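Local structure of DyP-type peroxidase (Thermobifida cellulosilytica, 4GS1) at residues 220-228 with 235-243. The protein is a haem-containing dye-decolorizing (DyP-type) peroxidase that probably uses hydrogen peroxide to oxidise dyes and other substrates. Numbering follows the deposited sequence.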
loop_
_atom_site.group_PDB
_atom_site.type_symbol
_atom_site.label_atom_id
_atom_site.label_comp_id
_atom_site.label_asym_id
_atom_site.label_seq_id
_atom_site.Cartn_x
_atom_site.Cartn_y
_atom_site.Cartn_z
ATOM N N THR B 220 -6.849 -26.384 13.872
ATOM C CA THR B 220 -6.073 -27.378 13.142
ATOM C C THR B 220 -6.959 -28.249 12.243
ATOM O O THR B 220 -6.629 -28.472 11.068
ATOM C CB THR B 220 -5.254 -28.241 14.122
ATOM O OG1 THR B 220 -4.273 -27.409 14.757
ATOM C CG2 THR B 220 -4.549 -29.368 13.391
ATOM N N ARG B 221 -8.088 -28.712 12.778
ATOM C CA ARG B 221 -9.025 -29.537 12.013
ATOM C C ARG B 221 -9.588 -28.765 10.832
ATOM O O ARG B 221 -9.857 -29.335 9.774
ATOM C CB ARG B 221 -10.194 -30.019 12.884
ATOM C CG ARG B 221 -9.844 -31.096 13.891
ATOM C CD ARG B 221 -11.067 -31.937 14.276
ATOM N NE ARG B 221 -12.138 -31.154 14.891
ATOM C CZ ARG B 221 -12.110 -30.694 16.140
ATOM N NH1 ARG B 221 -11.056 -30.917 16.912
ATOM N NH2 ARG B 221 -13.133 -30.001 16.618
ATOM N N THR B 222 -9.766 -27.465 11.017
ATOM C CA THR B 222 -10.379 -26.642 9.983
ATOM C C THR B 222 -9.452 -26.420 8.787
ATOM O O THR B 222 -9.911 -26.446 7.648
ATOM C CB THR B 222 -10.837 -25.296 10.569
ATOM O OG1 THR B 222 -11.850 -25.533 11.558
ATOM C CG2 THR B 222 -11.407 -24.399 9.497
ATOM N N VAL B 223 -8.156 -26.223 9.036
ATOM C CA VAL B 223 -7.242 -25.847 7.939
ATOM C C VAL B 223 -6.455 -26.993 7.318
ATOM O O VAL B 223 -5.908 -26.849 6.222
ATOM C CB VAL B 223 -6.232 -24.747 8.348
ATOM C CG1 VAL B 223 -6.954 -23.507 8.864
ATOM C CG2 VAL B 223 -5.243 -25.271 9.386
ATOM N N THR B 224 -6.384 -28.131 8.005
ATOM C CA THR B 224 -5.458 -29.186 7.596
ATOM C C THR B 224 -6.083 -30.268 6.723
ATOM O O THR B 224 -7.118 -30.836 7.071
ATOM C CB THR B 224 -4.848 -29.870 8.836
ATOM O OG1 THR B 224 -4.318 -28.868 9.713
ATOM C CG2 THR B 224 -3.741 -30.818 8.425
ATOM N N ALA B 225 -5.437 -30.578 5.598
ATOM C CA ALA B 225 -5.910 -31.651 4.730
ATOM C C ALA B 225 -5.719 -33.011 5.393
ATOM O O ALA B 225 -4.612 -33.356 5.795
ATOM C CB ALA B 225 -5.186 -31.614 3.390
ATOM N N PRO B 226 -6.801 -33.794 5.495
ATOM C CA PRO B 226 -6.700 -35.141 6.068
ATOM C C PRO B 226 -5.919 -36.050 5.128
ATOM O O PRO B 226 -5.855 -35.746 3.931
ATOM C CB PRO B 226 -8.161 -35.591 6.166
ATOM C CG PRO B 226 -8.886 -34.786 5.138
ATOM C CD PRO B 226 -8.174 -33.462 5.076
ATOM N N PRO B 227 -5.315 -37.128 5.656
ATOM C CA PRO B 227 -4.488 -38.011 4.825
ATOM C C PRO B 227 -5.253 -38.581 3.632
ATOM O O PRO B 227 -6.396 -39.018 3.786
ATOM C CB PRO B 227 -4.101 -39.138 5.789
ATOM C CG PRO B 227 -4.145 -38.502 7.141
ATOM C CD PRO B 227 -5.303 -37.535 7.073
ATOM N N ALA B 228 -4.626 -38.556 2.458
ATOM C CA ALA B 228 -5.231 -39.074 1.233
ATOM C C ALA B 228 -5.344 -40.592 1.274
ATOM O O ALA B 228 -4.509 -41.262 1.883
ATOM C CB ALA B 228 -4.412 -38.653 0.023
ATOM N N TRP B 235 1.108 -36.141 -1.139
ATOM C CA TRP B 235 1.999 -34.988 -1.015
ATOM C C TRP B 235 1.312 -33.807 -0.334
ATOM O O TRP B 235 1.983 -32.897 0.159
ATOM C CB TRP B 235 2.569 -34.564 -2.375
ATOM C CG TRP B 235 1.544 -34.092 -3.369
ATOM C CD1 TRP B 235 0.773 -34.873 -4.187
ATOM C CD2 TRP B 235 1.198 -32.730 -3.669
ATOM N NE1 TRP B 235 -0.041 -34.080 -4.968
ATOM C CE2 TRP B 235 0.200 -32.762 -4.670
ATOM C CE3 TRP B 235 1.632 -31.488 -3.191
ATOM C CZ2 TRP B 235 -0.371 -31.598 -5.198
ATOM C CZ3 TRP B 235 1.061 -30.332 -3.712
ATOM C CH2 TRP B 235 0.074 -30.396 -4.707
ATOM N N MET B 236 -0.019 -33.823 -0.309
ATOM C CA MET B 236 -0.785 -32.757 0.346
ATOM C C MET B 236 -1.259 -33.115 1.756
ATOM O O MET B 236 -1.917 -32.303 2.405
ATOM C CB MET B 236 -1.985 -32.311 -0.506
ATOM C CG MET B 236 -1.688 -31.156 -1.452
ATOM S SD MET B 236 -1.012 -29.706 -0.619
ATOM C CE MET B 236 -2.452 -29.139 0.290
ATOM N N ASP B 237 -0.928 -34.315 2.235
ATOM C CA ASP B 237 -1.238 -34.672 3.624
ATOM C C ASP B 237 -0.655 -33.637 4.585
ATOM O O ASP B 237 0.541 -33.339 4.536
ATOM C CB ASP B 237 -0.669 -36.057 3.975
ATOM C CG ASP B 237 -1.408 -37.197 3.293
ATOM O OD1 ASP B 237 -2.274 -36.930 2.438
ATOM O OD2 ASP B 237 -1.106 -38.372 3.608
ATOM N N GLY B 238 -1.500 -33.076 5.445
ATOM C CA GLY B 238 -1.043 -32.085 6.407
ATOM C C GLY B 238 -0.925 -30.673 5.852
ATOM O O GLY B 238 -0.612 -29.733 6.591
ATOM N N GLY B 239 -1.170 -30.513 4.553
ATOM C CA GLY B 239 -1.108 -29.194 3.933
ATOM C C GLY B 239 -2.409 -28.430 4.127
ATOM O O GLY B 239 -3.297 -28.884 4.845
ATOM N N SER B 240 -2.537 -27.270 3.494
ATOM C CA SER B 240 -3.799 -26.539 3.554
ATOM C C SER B 240 -4.099 -26.028 2.163
ATOM O O SER B 240 -3.188 -25.935 1.331
ATOM C CB SER B 240 -3.707 -25.378 4.543
ATOM O OG SER B 240 -4.986 -24.773 4.743
ATOM N N TYR B 241 -5.366 -25.721 1.899
ATOM C CA TYR B 241 -5.747 -25.087 0.638
ATOM C C TYR B 241 -6.167 -23.648 0.857
ATOM O O TYR B 241 -6.924 -23.345 1.784
ATOM C CB TYR B 241 -6.884 -25.859 -0.050
ATOM C CG TYR B 241 -6.465 -27.227 -0.525
ATOM C CD1 TYR B 241 -5.986 -27.418 -1.817
ATOM C CD2 TYR B 241 -6.536 -28.322 0.313
ATOM C CE1 TYR B 241 -5.595 -28.676 -2.259
ATOM C CE2 TYR B 241 -6.139 -29.588 -0.121
ATOM C CZ TYR B 241 -5.674 -29.749 -1.410
ATOM O OH TYR B 241 -5.285 -31.000 -1.855
ATOM N N LEU B 242 -5.658 -22.766 0.001
ATOM C CA LEU B 242 -5.984 -21.344 0.031
ATOM C C LEU B 242 -6.885 -20.969 -1.131
ATOM O O LEU B 242 -6.551 -21.216 -2.289
ATOM C CB LEU B 242 -4.698 -20.526 -0.082
ATOM C CG LEU B 242 -4.889 -19.036 -0.381
ATOM C CD1 LEU B 242 -5.573 -18.338 0.782
ATOM C CD2 LEU B 242 -3.553 -18.387 -0.663
ATOM N N VAL B 243 -8.029 -20.369 -0.827
ATOM C CA VAL B 243 -8.821 -19.696 -1.851
ATOM C C VAL B 243 -8.638 -18.194 -1.707
ATOM O O VAL B 243 -8.922 -17.625 -0.649
ATOM C CB VAL B 243 -10.322 -20.033 -1.734
ATOM C CG1 VAL B 243 -11.132 -19.142 -2.690
ATOM C CG2 VAL B 243 -10.551 -21.505 -2.050
HETATM O O HOH W 1 -4.199 -35.030 1.844
HETATM O O HOH W 2 -1.972 -40.749 2.823
#
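Ala-225 CB meets the Tyr-241 ring obliquely, 4.2 Å from CE2, while Met-236 CE lies over one face of that ring, offset toward its rim. The setting is the ferredoxin-like C-terminal half, where the chain leaves helix 217-223 and runs beside the type II turn Met-236 to Gly-239 that leads into strand 240-249. Asp-237 brings a carboxylate: Ala-228 N comes to OD1 from above its plane (2.9 Å), and water 1 links OD1 to Pro-226 O. Water 2 joins OD2 to Ala-228 O. With an alanine at Asp-237, Ala-228 N would probably lose its acceptor and both waters their carboxylate partner. Two backbone bonds pair the extended chain with the turn. Ala-225 N gives a nearly straight bond to Gly-239 O (170° at the hydrogen), and Gly-238 N returns one to Ala-225 O. Gly-238 has the positive phi of the turn, where a side chain would press on the preceding carbonyl. Thr-224 CG2 packs on Gly-238 CA at 3.6 Å. At the strand start, Ser-240 turns OG anti to its backbone N (chi1 -172°). From there OG donates to Val-223 O, at the helix end, at 2.7 Å, and lies 16° off that carbonyl plane.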